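Local coordinates for insecticidal crystal protein Cry7Cal (Bacillus thuringiensis, PDB 5ZI1) that acts as an insecticidal toxin against the locust Locusta migratoria, probably by binding a gut receptor and inserting into the membrane, as in related three-domain delta-endotoxins, at residues S436-E441 with G445-L450; K210-Y215 with V280-R285; G262-E265 with P269-Y272; V226-P231 with L249-F254; I487-A490 with P495-K498. One frame throughout, in Å; residues are numbered along the deposited sequence.

Contact 1. Residues S436-E441 with G445-L450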
# COMPACT_ATOMS: atom_id res chain seq x y z
N SER A 436 2.23 3.80 -17.77
CA SER A 436 3.47 4.47 -18.12
C SER A 436 4.14 3.68 -19.24
O SER A 436 3.51 2.86 -19.90
CB SER A 436 4.35 4.61 -16.88
OG SER A 436 4.65 3.33 -16.36
N GLU A 437 5.43 3.89 -19.43
CA GLU A 437 6.16 3.12 -20.42
C GLU A 437 7.61 2.98 -19.96
O GLU A 437 8.06 3.64 -19.02
CB GLU A 437 6.10 3.77 -21.79
CG GLU A 437 6.88 5.04 -21.84
CD GLU A 437 6.59 5.87 -23.05
OE1 GLU A 437 7.36 6.83 -23.31
OE2 GLU A 437 5.59 5.59 -23.75
N ILE A 438 8.32 2.10 -20.67
CA ILE A 438 9.74 1.88 -20.50
C ILE A 438 10.49 2.86 -21.39
O ILE A 438 10.24 2.92 -22.61
CB ILE A 438 10.10 0.43 -20.85
CG1 ILE A 438 9.61 -0.52 -19.77
CG2 ILE A 438 11.59 0.28 -21.02
CD1 ILE A 438 10.25 -0.26 -18.38
N PHE A 439 11.40 3.62 -20.80
CA PHE A 439 12.31 4.47 -21.55
C PHE A 439 13.19 3.62 -22.45
O PHE A 439 14.02 2.84 -21.98
CB PHE A 439 13.18 5.28 -20.58
CG PHE A 439 13.84 6.47 -21.22
CD1 PHE A 439 14.73 6.31 -22.26
CD2 PHE A 439 13.57 7.76 -20.75
CE1 PHE A 439 15.34 7.41 -22.87
CE2 PHE A 439 14.18 8.87 -21.33
CZ PHE A 439 15.07 8.69 -22.39
N LYS A 440 13.03 3.77 -23.76
CA LYS A 440 13.72 2.90 -24.70
C LYS A 440 15.01 3.56 -25.18
O LYS A 440 15.08 4.78 -25.36
CB LYS A 440 12.80 2.57 -25.89
CG LYS A 440 12.50 1.08 -26.05
CD LYS A 440 11.19 0.77 -26.79
CE LYS A 440 11.05 1.58 -28.06
NZ LYS A 440 10.40 2.91 -27.77
N GLU A 441 16.04 2.74 -25.34
CA GLU A 441 17.32 3.19 -25.87
C GLU A 441 17.38 3.10 -27.39
O GLU A 441 18.10 3.88 -28.02
CB GLU A 441 18.47 2.36 -25.28
CG GLU A 441 19.87 2.80 -25.70
CD GLU A 441 20.97 2.07 -24.89
OE1 GLU A 441 22.05 2.65 -24.65
OE2 GLU A 441 20.75 0.90 -24.49
N GLY A 445 8.03 1.47 -30.99
CA GLY A 445 6.96 0.76 -30.30
C GLY A 445 6.97 1.00 -28.80
O GLY A 445 8.04 1.07 -28.20
N THR A 446 5.80 1.13 -28.18
CA THR A 446 5.71 1.37 -26.75
C THR A 446 5.78 0.06 -25.97
O THR A 446 5.03 -0.88 -26.25
CB THR A 446 4.39 2.08 -26.41
OG1 THR A 446 4.30 3.34 -27.09
CG2 THR A 446 4.25 2.29 -24.91
N ILE A 447 6.67 0.01 -24.98
CA ILE A 447 6.59 -1.00 -23.93
C ILE A 447 5.83 -0.40 -22.75
O ILE A 447 6.43 0.35 -21.96
CB ILE A 447 7.98 -1.48 -23.49
CG1 ILE A 447 8.77 -2.04 -24.67
CG2 ILE A 447 7.85 -2.56 -22.43
CD1 ILE A 447 10.16 -2.46 -24.28
N PRO A 448 4.54 -0.68 -22.59
CA PRO A 448 3.76 -0.03 -21.53
C PRO A 448 3.97 -0.70 -20.18
O PRO A 448 4.39 -1.85 -20.08
CB PRO A 448 2.32 -0.21 -22.01
CG PRO A 448 2.39 -1.17 -23.21
CD PRO A 448 3.76 -1.72 -23.27
N VAL A 449 3.68 0.05 -19.13
CA VAL A 449 3.72 -0.51 -17.78
C VAL A 449 2.46 -0.07 -17.06
O VAL A 449 2.10 1.11 -17.09
CB VAL A 449 4.97 -0.07 -17.00
CG1 VAL A 449 5.16 -0.96 -15.79
CG2 VAL A 449 6.20 -0.10 -17.87
N LEU A 450 1.78 -1.02 -16.42
CA LEU A 450 0.49 -0.76 -15.81
C LEU A 450 0.67 -0.44 -14.32
O LEU A 450 1.44 -1.10 -13.60
CB LEU A 450 -0.43 -1.96 -16.01
CG LEU A 450 -0.74 -2.40 -17.48
CD1 LEU A 450 -1.75 -3.53 -17.52
CD2 LEU A 450 -1.22 -1.25 -18.36
O HOH W 1 3.31 5.50 -25.83
O HOH W 2 7.27 4.58 -26.59
O HOH W 3 8.28 2.33 -24.50
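Ser-436 and Val-449 form an antiparallel, hydrogen-bonded pair at the loop end of the beta hairpin made by strands 430-437 and 448-454. Ser-436 N gives its hydrogen to Val-449 O at 2.8 Å, and Val-449 N returns a bond to Ser-436 O. Glu-437 and Pro-448 follow as a non-hydrogen-bonded pair, a place that suits proline because the pairing needs no N-H there. Beyond it the chains splay, held by Ile-438 N, which bonds to Ile-447 O at 2.9 Å.

Three apolar branches meet on one side: Ile-438 CG1 touches Ile-447 CG2 at 3.8 Å and, two residues on, Val-449 CG2 at 3.9 Å. Ile-438 holds CG1 beside its backbone N (chi1 -72°), which directs that branch across to both partners, while Ile-447 offers its CG2 branch in return. Glu-437 instead places CG between its own N and carbonyl carbon (chi1 70°) and runs extended from there, crossing Thr-446 at about a right angle, with OE2 3.7 Å from Thr-446 CG2. A water joins OE2 to Thr-446 OG1, and another does so weakly. A different water joins Ile-438 O to Ile-447 N where the backbones have parted. Lys-440, bent near its end, brings NZ back to Gly-445 O in a weak bond; at the positive phi of Gly-445 (98°) a side chain would jam against the preceding carbonyl oxygen.

Ser-436 OG bonds to Ala-286 O, and Glu-437 OE1 forms a salt bridge with Arg-285 outside the hairpin. That neighbouring positive charge would be expected to favour an ionised Glu-437.

Contact 2. Residues K210-Y215 with V280-R285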
# COMPACT_ATOMS: atom_id res chain seq x y z
N LYS A 210 16.38 -5.40 -17.45
CA LYS A 210 16.05 -6.46 -16.51
C LYS A 210 16.44 -6.08 -15.08
O LYS A 210 15.89 -6.64 -14.13
CB LYS A 210 16.72 -7.77 -16.92
CG LYS A 210 16.16 -9.00 -16.23
CD LYS A 210 16.79 -10.26 -16.79
CE LYS A 210 16.20 -11.51 -16.17
NZ LYS A 210 16.58 -12.73 -16.94
N VAL A 211 17.39 -5.16 -14.91
CA VAL A 211 17.73 -4.75 -13.55
C VAL A 211 16.59 -3.94 -12.97
O VAL A 211 16.17 -4.16 -11.83
CB VAL A 211 19.06 -3.99 -13.54
CG1 VAL A 211 19.16 -3.13 -12.29
CG2 VAL A 211 20.22 -4.96 -13.58
N TRP A 212 16.02 -3.04 -13.78
CA TRP A 212 14.85 -2.31 -13.33
C TRP A 212 13.68 -3.24 -13.03
O TRP A 212 13.01 -3.09 -12.00
CB TRP A 212 14.42 -1.29 -14.37
CG TRP A 212 13.42 -0.40 -13.79
CD1 TRP A 212 13.65 0.67 -12.98
CD2 TRP A 212 12.00 -0.52 -13.90
NE1 TRP A 212 12.46 1.25 -12.60
CE2 TRP A 212 11.43 0.53 -13.15
CE3 TRP A 212 11.15 -1.41 -14.57
CZ2 TRP A 212 10.06 0.72 -13.05
CZ3 TRP A 212 9.80 -1.22 -14.48
CH2 TRP A 212 9.26 -0.16 -13.72
N GLU A 213 13.43 -4.22 -13.90
CA GLU A 213 12.30 -5.11 -13.68
C GLU A 213 12.41 -5.82 -12.33
O GLU A 213 11.43 -5.88 -11.58
CB GLU A 213 12.20 -6.12 -14.81
CG GLU A 213 11.07 -7.11 -14.64
CD GLU A 213 10.68 -7.77 -15.98
OE1 GLU A 213 10.18 -7.06 -16.89
OE2 GLU A 213 10.88 -8.99 -16.12
N ASN A 214 13.59 -6.36 -12.02
CA ASN A 214 13.77 -7.05 -10.74
C ASN A 214 13.64 -6.07 -9.58
O ASN A 214 13.12 -6.42 -8.52
CB ASN A 214 15.14 -7.72 -10.69
CG ASN A 214 15.29 -8.87 -11.69
OD1 ASN A 214 14.30 -9.43 -12.18
ND2 ASN A 214 16.54 -9.22 -12.00
N TYR A 215 14.12 -4.85 -9.77
CA TYR A 215 13.97 -3.80 -8.78
C TYR A 215 12.49 -3.48 -8.56
O TYR A 215 12.00 -3.46 -7.43
CB TYR A 215 14.74 -2.58 -9.26
CG TYR A 215 14.60 -1.33 -8.42
CD1 TYR A 215 13.53 -0.46 -8.61
CD2 TYR A 215 15.58 -1.00 -7.47
CE1 TYR A 215 13.43 0.69 -7.89
CE2 TYR A 215 15.47 0.17 -6.72
CZ TYR A 215 14.40 1.00 -6.93
OH TYR A 215 14.29 2.15 -6.20
N VAL A 280 18.14 5.56 -13.85
CA VAL A 280 17.29 6.69 -13.46
C VAL A 280 16.32 7.06 -14.58
O VAL A 280 15.21 7.54 -14.32
CB VAL A 280 18.16 7.89 -13.03
CG1 VAL A 280 18.90 8.47 -14.22
CG2 VAL A 280 17.32 8.95 -12.35
N LEU A 281 16.72 6.85 -15.84
CA LEU A 281 15.82 7.17 -16.95
C LEU A 281 14.62 6.23 -16.97
O LEU A 281 13.48 6.67 -17.08
CB LEU A 281 16.58 7.12 -18.27
CG LEU A 281 17.63 8.23 -18.39
CD1 LEU A 281 18.26 8.23 -19.78
CD2 LEU A 281 17.03 9.57 -18.05
N ILE A 282 14.87 4.93 -16.81
CA ILE A 282 13.78 3.98 -16.73
C ILE A 282 12.85 4.32 -15.57
O ILE A 282 11.63 4.41 -15.73
CB ILE A 282 14.33 2.55 -16.60
CG1 ILE A 282 15.34 2.27 -17.72
CG2 ILE A 282 13.18 1.57 -16.61
CD1 ILE A 282 15.94 0.86 -17.68
N GLU A 283 13.43 4.48 -14.37
CA GLU A 283 12.64 4.75 -13.18
C GLU A 283 11.78 6.00 -13.37
O GLU A 283 10.58 5.99 -13.06
CB GLU A 283 13.55 4.88 -11.95
CG GLU A 283 12.85 5.31 -10.64
CD GLU A 283 12.00 4.20 -9.99
OE1 GLU A 283 11.84 3.13 -10.61
OE2 GLU A 283 11.49 4.40 -8.86
N ASN A 284 12.37 7.08 -13.90
CA ASN A 284 11.62 8.33 -13.98
C ASN A 284 10.50 8.26 -15.02
O ASN A 284 9.48 8.93 -14.85
CB ASN A 284 12.56 9.50 -14.27
CG ASN A 284 13.39 9.93 -13.04
OD1 ASN A 284 12.98 9.75 -11.89
ND2 ASN A 284 14.56 10.51 -13.29
N ARG A 285 10.66 7.48 -16.09
CA ARG A 285 9.57 7.41 -17.07
C ARG A 285 8.55 6.35 -16.71
O ARG A 285 7.37 6.51 -17.04
CB ARG A 285 10.09 7.17 -18.49
CG ARG A 285 9.02 6.78 -19.51
CD ARG A 285 8.41 8.04 -20.13
NE ARG A 285 9.40 8.96 -20.68
CZ ARG A 285 10.09 8.70 -21.78
NH1 ARG A 285 9.86 7.56 -22.43
NH2 ARG A 285 10.97 9.58 -22.24
O HOH W 4 13.17 4.43 -6.91
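Two helices of different domains meet here: helix 208-227 of the N-terminal helical domain and the short helix 279-286 of the following beta-rich domain. The axes of 210-215 and 280-285 pass 10.2 Å apart at -50°. Trp-212 carries the contact. Ile-282 sets its CG2 methyl over one face of the Trp-212 indole, 3.6 Å from the centroid of the five-membered ring, a CH-pi contact. Trp-212 CG lies anti to its backbone N (chi1 -169°), carrying the ring across the gap between the helices. At the ring's edge NE1 donates to Glu-283 OE1 at 2.8 Å, with the oxygen close to the indole plane. Tryptophan suits the site by offering a broad apolar face and one donor. Glu-283 bends at chi2 to bring its carboxylate back to that donor, and its OE2 is joined through a water to Tyr-215 OH, 2.6 Å from the water. Arg-219, one turn on from Tyr-215, forms a salt bridge with OE2, so each carboxylate oxygen has a partner.

Phe-279 packs against both Trp-212 and Tyr-215, the latter edge to face. Tyr-215 also leans on Leu-198 and Leu-201 of helix 169-202, while Ile-282 touches Ile-438 beside the hairpin of strands 430-437 and 448-454.

Contact 3. Residues G262-E265 with P269-Y272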
# COMPACT_ATOMS: atom_id res chain seq x y z
N GLY A 262 11.10 -14.49 -22.90
CA GLY A 262 10.94 -15.93 -22.87
C GLY A 262 11.08 -16.66 -24.19
O GLY A 262 11.10 -17.89 -24.18
N ILE A 263 11.16 -15.96 -25.32
CA ILE A 263 11.29 -16.64 -26.62
C ILE A 263 12.76 -16.95 -26.93
O ILE A 263 13.10 -18.06 -27.32
CB ILE A 263 10.65 -15.79 -27.74
CG1 ILE A 263 9.24 -15.34 -27.35
CG2 ILE A 263 10.58 -16.59 -29.03
CD1 ILE A 263 8.32 -16.46 -26.99
N ASN A 264 13.62 -15.95 -26.74
CA ASN A 264 15.08 -16.05 -26.86
C ASN A 264 15.48 -16.70 -28.19
O ASN A 264 16.01 -17.81 -28.27
CB ASN A 264 15.66 -16.76 -25.64
CG ASN A 264 15.24 -16.08 -24.33
OD1 ASN A 264 14.35 -16.56 -23.63
ND2 ASN A 264 15.86 -14.92 -24.03
N GLU A 265 15.16 -15.94 -29.25
CA GLU A 265 15.66 -16.14 -30.60
C GLU A 265 16.11 -14.78 -31.11
O GLU A 265 15.58 -13.75 -30.69
CB GLU A 265 14.58 -16.76 -31.52
CG GLU A 265 14.22 -18.18 -31.13
CD GLU A 265 12.99 -18.71 -31.82
OE1 GLU A 265 12.51 -18.06 -32.78
OE2 GLU A 265 12.50 -19.78 -31.41
N PRO A 269 13.93 -11.22 -29.47
CA PRO A 269 14.68 -11.15 -28.21
C PRO A 269 13.80 -10.64 -27.07
O PRO A 269 12.71 -10.10 -27.27
CB PRO A 269 15.82 -10.17 -28.51
CG PRO A 269 15.24 -9.26 -29.56
CD PRO A 269 14.23 -10.08 -30.35
N ASP A 270 14.29 -10.86 -25.85
CA ASP A 270 13.74 -10.17 -24.68
C ASP A 270 13.85 -8.66 -24.86
O ASP A 270 14.82 -8.14 -25.41
CB ASP A 270 14.46 -10.58 -23.41
CG ASP A 270 14.18 -12.02 -23.01
OD1 ASP A 270 13.30 -12.65 -23.62
OD2 ASP A 270 14.84 -12.51 -22.07
N TRP A 271 12.85 -7.94 -24.36
CA TRP A 271 12.85 -6.49 -24.51
C TRP A 271 13.98 -5.81 -23.72
O TRP A 271 14.33 -4.68 -24.07
CB TRP A 271 11.48 -5.92 -24.11
CG TRP A 271 11.16 -6.05 -22.63
CD1 TRP A 271 10.41 -7.02 -22.03
CD2 TRP A 271 11.60 -5.18 -21.57
NE1 TRP A 271 10.36 -6.82 -20.67
CE2 TRP A 271 11.08 -5.70 -20.36
CE3 TRP A 271 12.38 -4.02 -21.52
CZ2 TRP A 271 11.30 -5.08 -19.12
CZ3 TRP A 271 12.60 -3.41 -20.28
CH2 TRP A 271 12.06 -3.94 -19.11
N TYR A 272 14.56 -6.48 -22.72
CA TYR A 272 15.47 -5.78 -21.78
C TYR A 272 16.58 -5.02 -22.51
O TYR A 272 16.82 -3.84 -22.21
CB TYR A 272 16.10 -6.76 -20.79
CG TYR A 272 15.13 -7.65 -20.06
CD1 TYR A 272 14.09 -7.12 -19.30
CD2 TYR A 272 15.25 -9.04 -20.12
CE1 TYR A 272 13.21 -7.94 -18.63
CE2 TYR A 272 14.37 -9.87 -19.45
CZ TYR A 272 13.36 -9.32 -18.71
OH TYR A 272 12.48 -10.14 -18.05
O HOH W 5 16.93 -12.67 -25.39
O HOH W 6 12.21 -13.14 -26.20
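Asp-270 reaches across a surface loop to Gly-262 and Asn-264. Its OD1 accepts the backbone N-H of Gly-262 at 3.0 Å, met on the syn side but 28° out of the carboxylate plane. Its OD2 takes a weak bond from Asn-264 ND2 at 3.3 Å. The two flat groups do not lie in one plane: amide and carboxylate are turned 72° against each other. An aspartate suits the place because its short arm offers two acceptors to donors set close together, and an asparagine because its amide can supply one of those donors.

Two waters extend this first shell. One accepts from Asn-264 ND2 at 2.8 Å and from Asp-270 N; the other donates to Asp-270 OD1 at 2.8 Å and accepts from Asn-264 N.

A side-chain torsion and two backbone shapes position these groups. Asp-270 holds CG beside its own N, bringing the carboxylate round to the 262-265 segment. Gly-262 has a positive phi of 89°, at which a side chain would press on the preceding carbonyl oxygen, and Asn-264 also has a positive phi, a shape asparagine tolerates better than most. At the near end Glu-265 O lies 3.3 Å from Pro-269 N, which has no hydrogen to share.

Further out, Glu-265 forms a salt bridge with Lys-402. The loop lies between strand 252-254 and helix 279-286, with Pro-269 packed on Trp-369 of strand 369-382 and Trp-271 resting on Gln-371 of that strand and on Glu-213 of helix 208-227.

Contact 4. Residues V226-P231 with L249-F254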
# COMPACT_ATOMS: atom_id res chain seq x y z
N VAL A 226 5.24 -6.37 3.06
CA VAL A 226 5.76 -5.69 4.24
C VAL A 226 5.17 -4.30 4.45
O VAL A 226 4.59 -4.04 5.50
CB VAL A 226 7.29 -5.62 4.18
CG1 VAL A 226 7.83 -4.84 5.40
CG2 VAL A 226 7.84 -7.03 4.14
N LEU A 227 5.30 -3.39 3.46
CA LEU A 227 4.99 -1.99 3.73
C LEU A 227 3.52 -1.79 4.10
O LEU A 227 3.20 -0.97 4.97
CB LEU A 227 5.33 -1.11 2.53
CG LEU A 227 6.74 -1.17 1.98
CD1 LEU A 227 6.92 -0.09 0.89
CD2 LEU A 227 7.75 -1.03 3.13
N ASP A 228 2.62 -2.54 3.44
CA ASP A 228 1.19 -2.39 3.71
C ASP A 228 0.84 -2.76 5.14
O ASP A 228 -0.24 -2.40 5.61
CB ASP A 228 0.38 -3.23 2.71
CG ASP A 228 0.40 -2.65 1.29
OD1 ASP A 228 0.79 -1.47 1.12
OD2 ASP A 228 0.00 -3.37 0.33
N LEU A 229 1.71 -3.49 5.84
CA LEU A 229 1.51 -3.75 7.26
C LEU A 229 1.75 -2.51 8.12
O LEU A 229 1.10 -2.35 9.15
CB LEU A 229 2.45 -4.85 7.74
CG LEU A 229 2.18 -6.31 7.38
CD1 LEU A 229 3.32 -7.15 8.00
CD2 LEU A 229 0.82 -6.78 7.88
N LEU A 230 2.68 -1.63 7.71
CA LEU A 230 3.21 -0.60 8.60
C LEU A 230 2.20 0.49 8.99
O LEU A 230 2.27 0.99 10.11
CB LEU A 230 4.46 0.06 7.99
CG LEU A 230 5.60 -0.92 7.68
CD1 LEU A 230 6.80 -0.23 7.10
CD2 LEU A 230 5.99 -1.71 8.92
N PRO A 231 1.25 0.87 8.13
CA PRO A 231 0.23 1.83 8.58
C PRO A 231 -0.64 1.30 9.71
O PRO A 231 -1.20 2.09 10.47
CB PRO A 231 -0.60 2.11 7.32
CG PRO A 231 0.29 1.71 6.19
CD PRO A 231 1.14 0.60 6.68
N LEU A 249 -4.83 2.59 1.82
CA LEU A 249 -3.48 2.52 1.27
C LEU A 249 -3.48 3.23 -0.08
O LEU A 249 -3.99 2.70 -1.07
CB LEU A 249 -3.05 1.07 1.07
CG LEU A 249 -3.13 0.13 2.26
CD1 LEU A 249 -3.02 -1.32 1.78
CD2 LEU A 249 -2.02 0.47 3.27
N THR A 250 -2.88 4.41 -0.14
CA THR A 250 -2.92 5.22 -1.35
C THR A 250 -1.74 4.98 -2.29
O THR A 250 -1.63 5.68 -3.30
CB THR A 250 -2.95 6.70 -0.98
OG1 THR A 250 -1.77 7.01 -0.23
CG2 THR A 250 -4.18 7.01 -0.14
N ARG A 251 -0.83 4.07 -1.95
CA ARG A 251 0.37 3.90 -2.75
C ARG A 251 0.04 3.22 -4.08
O ARG A 251 -0.85 2.36 -4.16
CB ARG A 251 1.41 3.09 -1.98
CG ARG A 251 1.26 1.58 -2.00
CD ARG A 251 0.01 1.11 -1.30
NE ARG A 251 -0.17 -0.34 -1.29
CZ ARG A 251 -0.63 -1.08 -2.31
NH1 ARG A 251 -0.94 -0.51 -3.47
NH2 ARG A 251 -0.76 -2.39 -2.15
N GLN A 252 0.76 3.60 -5.13
CA GLN A 252 0.59 3.03 -6.46
C GLN A 252 1.75 2.10 -6.77
O GLN A 252 2.91 2.48 -6.63
CB GLN A 252 0.52 4.15 -7.50
CG GLN A 252 0.39 3.71 -8.98
CD GLN A 252 0.25 4.91 -9.91
OE1 GLN A 252 -0.83 5.19 -10.43
NE2 GLN A 252 1.34 5.65 -10.08
N ILE A 253 1.45 0.88 -7.21
CA ILE A 253 2.49 -0.06 -7.61
C ILE A 253 2.28 -0.49 -9.06
O ILE A 253 1.18 -0.40 -9.62
CB ILE A 253 2.54 -1.28 -6.70
CG1 ILE A 253 1.19 -1.96 -6.63
CG2 ILE A 253 3.06 -0.87 -5.30
CD1 ILE A 253 1.14 -2.99 -5.51
N PHE A 254 3.38 -0.96 -9.67
CA PHE A 254 3.41 -1.28 -11.10
C PHE A 254 3.72 -2.75 -11.32
O PHE A 254 4.66 -3.28 -10.73
CB PHE A 254 4.42 -0.42 -11.84
CG PHE A 254 3.95 1.01 -12.02
CD1 PHE A 254 4.01 1.92 -10.95
CD2 PHE A 254 3.40 1.42 -13.24
CE1 PHE A 254 3.58 3.23 -11.10
CE2 PHE A 254 2.95 2.72 -13.40
CZ PHE A 254 3.03 3.63 -12.32
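Asp-228 and Arg-251 make a side-on salt bridge between the region around the C-terminal end of helix 208-227, in the N-terminal helical domain, and the chain leading into strand 252-254 of the next domain. Arg-251 NE donates to Asp-228 OD1 and NH2 to OD2, each at 2.8 Å and nearly straight. Carboxylate and guanidinium are only 16° from coplanar, and both oxygens are met on their syn sides. Arg-251 sets CG between its N and carbonyl carbon (chi1 82°) and then turns at chi2, which brings the edge of the guanidinium round to the acid. Arginine suits the place because its planar end can match both oxygens at once, and the paired bonds fix the rotation of both groups.

Leu-249 completes the tight part: its CD1 sits over one face of the carboxylate, 3.7 Å from Asp-228 CG, while Arg-251 takes the edge. Its other methyl, CD2, touches Pro-231 CG at 3.9 Å, the two side chains crossing at about a right angle. The looser part is this proline end: Pro-231 is partly exposed and gives one touching carbon. Arg-251 is also partly exposed, with an acetate ion, probably from the crystallisation liquor, about 4 Å from its side chain.

NH2 of Arg-251 also donates to His-430, giving that nitrogen two acceptors. With Asp-228 buried, a paired positive charge beside it would be expected to keep the acid ionised.

Contact 5. Residues I487-A490 with P495-K498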
# COMPACT_ATOMS: atom_id res chain seq x y z
N ILE A 487 5.50 13.91 -1.36
CA ILE A 487 6.78 13.21 -1.27
C ILE A 487 6.50 11.77 -0.86
O ILE A 487 5.45 11.44 -0.31
CB ILE A 487 7.77 13.86 -0.28
CG1 ILE A 487 7.33 13.60 1.16
CG2 ILE A 487 7.89 15.38 -0.50
CD1 ILE A 487 8.31 14.11 2.16
N ASP A 488 7.48 10.91 -1.13
CA ASP A 488 7.36 9.50 -0.79
C ASP A 488 7.47 9.29 0.72
O ASP A 488 8.13 10.04 1.42
CB ASP A 488 8.43 8.68 -1.50
CG ASP A 488 8.08 8.40 -2.95
OD1 ASP A 488 6.89 8.15 -3.26
OD2 ASP A 488 9.02 8.43 -3.78
N SER A 489 6.80 8.25 1.19
CA SER A 489 6.89 7.81 2.57
C SER A 489 6.60 6.32 2.59
O SER A 489 5.52 5.89 2.20
CB SER A 489 5.91 8.57 3.47
OG SER A 489 5.62 7.83 4.66
N ALA A 490 7.57 5.53 3.07
CA ALA A 490 7.50 4.08 3.04
C ALA A 490 6.59 3.48 4.10
O ALA A 490 6.12 2.36 3.92
CB ALA A 490 8.90 3.48 3.20
N PRO A 495 1.86 8.37 -0.11
CA PRO A 495 2.63 9.61 0.02
C PRO A 495 2.00 10.55 1.04
O PRO A 495 0.90 10.32 1.54
CB PRO A 495 2.61 10.20 -1.39
CG PRO A 495 1.48 9.53 -2.07
CD PRO A 495 1.30 8.20 -1.46
N ILE A 496 2.75 11.61 1.37
CA ILE A 496 2.39 12.55 2.42
C ILE A 496 2.65 13.96 1.90
O ILE A 496 3.29 14.16 0.87
CB ILE A 496 3.18 12.30 3.73
CG1 ILE A 496 4.68 12.51 3.50
CG2 ILE A 496 2.90 10.91 4.28
CD1 ILE A 496 5.51 12.31 4.74
N LEU A 497 2.12 14.95 2.62
CA LEU A 497 2.34 16.35 2.27
C LEU A 497 3.54 16.91 3.02
O LEU A 497 3.72 16.65 4.22
CB LEU A 497 1.11 17.20 2.60
CG LEU A 497 -0.16 16.96 1.79
CD1 LEU A 497 -0.97 18.24 1.64
CD2 LEU A 497 0.15 16.38 0.43
N LYS A 498 4.36 17.69 2.32
CA LYS A 498 5.49 18.41 2.91
C LYS A 498 5.26 19.91 2.73
O LYS A 498 5.33 20.42 1.61
CB LYS A 498 6.80 17.99 2.26
CG LYS A 498 8.01 18.63 2.89
CD LYS A 498 9.27 18.13 2.21
CE LYS A 498 9.80 19.16 1.22
NZ LYS A 498 11.01 19.86 1.77
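Backbone bonds pair Ile-487 with Ile-496. Ile-487 N donates to Ile-496 O at 3.1 Å, and Ile-496 N donates back to Ile-487 O at 3.2 Å, both with N-H...O angles a little above 160°. This reciprocal pair is the hydrogen-bonded kind of antiparallel bridge, with CA atoms 5.8 Å apart. Pro-495, lacking an N-H, lies just before it and brings CB to within 3.3 Å of Ile-487 O.

The pair stands at the turn end of the hairpin formed by strands 484-487 and 496-500, in the third, beta-sandwich domain of the toxin core. Strand 496-500 is also bonded to strand 589-599, and Leu-497 faces strand 508-513 through Val-509 and Phe-510.

Apolar contacts join the side chains on the face shared by the two isoleucines. Ile-487 CG1 meets Ile-496 CG1 at 3.7 Å; in both residues CG1 sits between the backbone N and the carbonyl carbon (chi1 73° and 63°), which tilts the two branches toward each other. Isoleucine suits this place, since its beta-branch lets a second arm reach a different neighbour: Ile-496 CG2 lies 3.9 Å from Ser-489 CB, and Ile-487 CG2 lies 4.0 Å from Lys-498 CB. Lys-498 CB and CD lie against Ile-487 CG2 and CD1, so the aliphatic part of the lysine covers the isoleucine.

Among polar side chains, Ser-489 OG bonds to Thr-492 OG1 within the turn; serine suits the position because its hydroxyl can make this bond while its CB packs on Ile-496.

How the contacts relate
Contact 4 is nested in the loop closed by contact 2, and so is contact 3; contacts 1 and 5 follow along the chain. Contacts 2 and 4 share helix 208-227, their centres about 19 Å apart, and both join the helical domain to the domain that follows it. Contacts 1 and 4 reach the same three-stranded sheet, in which strands 252-254 and 448-454 are neighbours. Contact 1 touches contact 2, about 11 Å away between centres, and also contact 3, at about 16 Å. Contact 5, in the third domain of the toxin core, packs against contact 4, their centres about 12 Å apart, so elements of all three domains meet around that point.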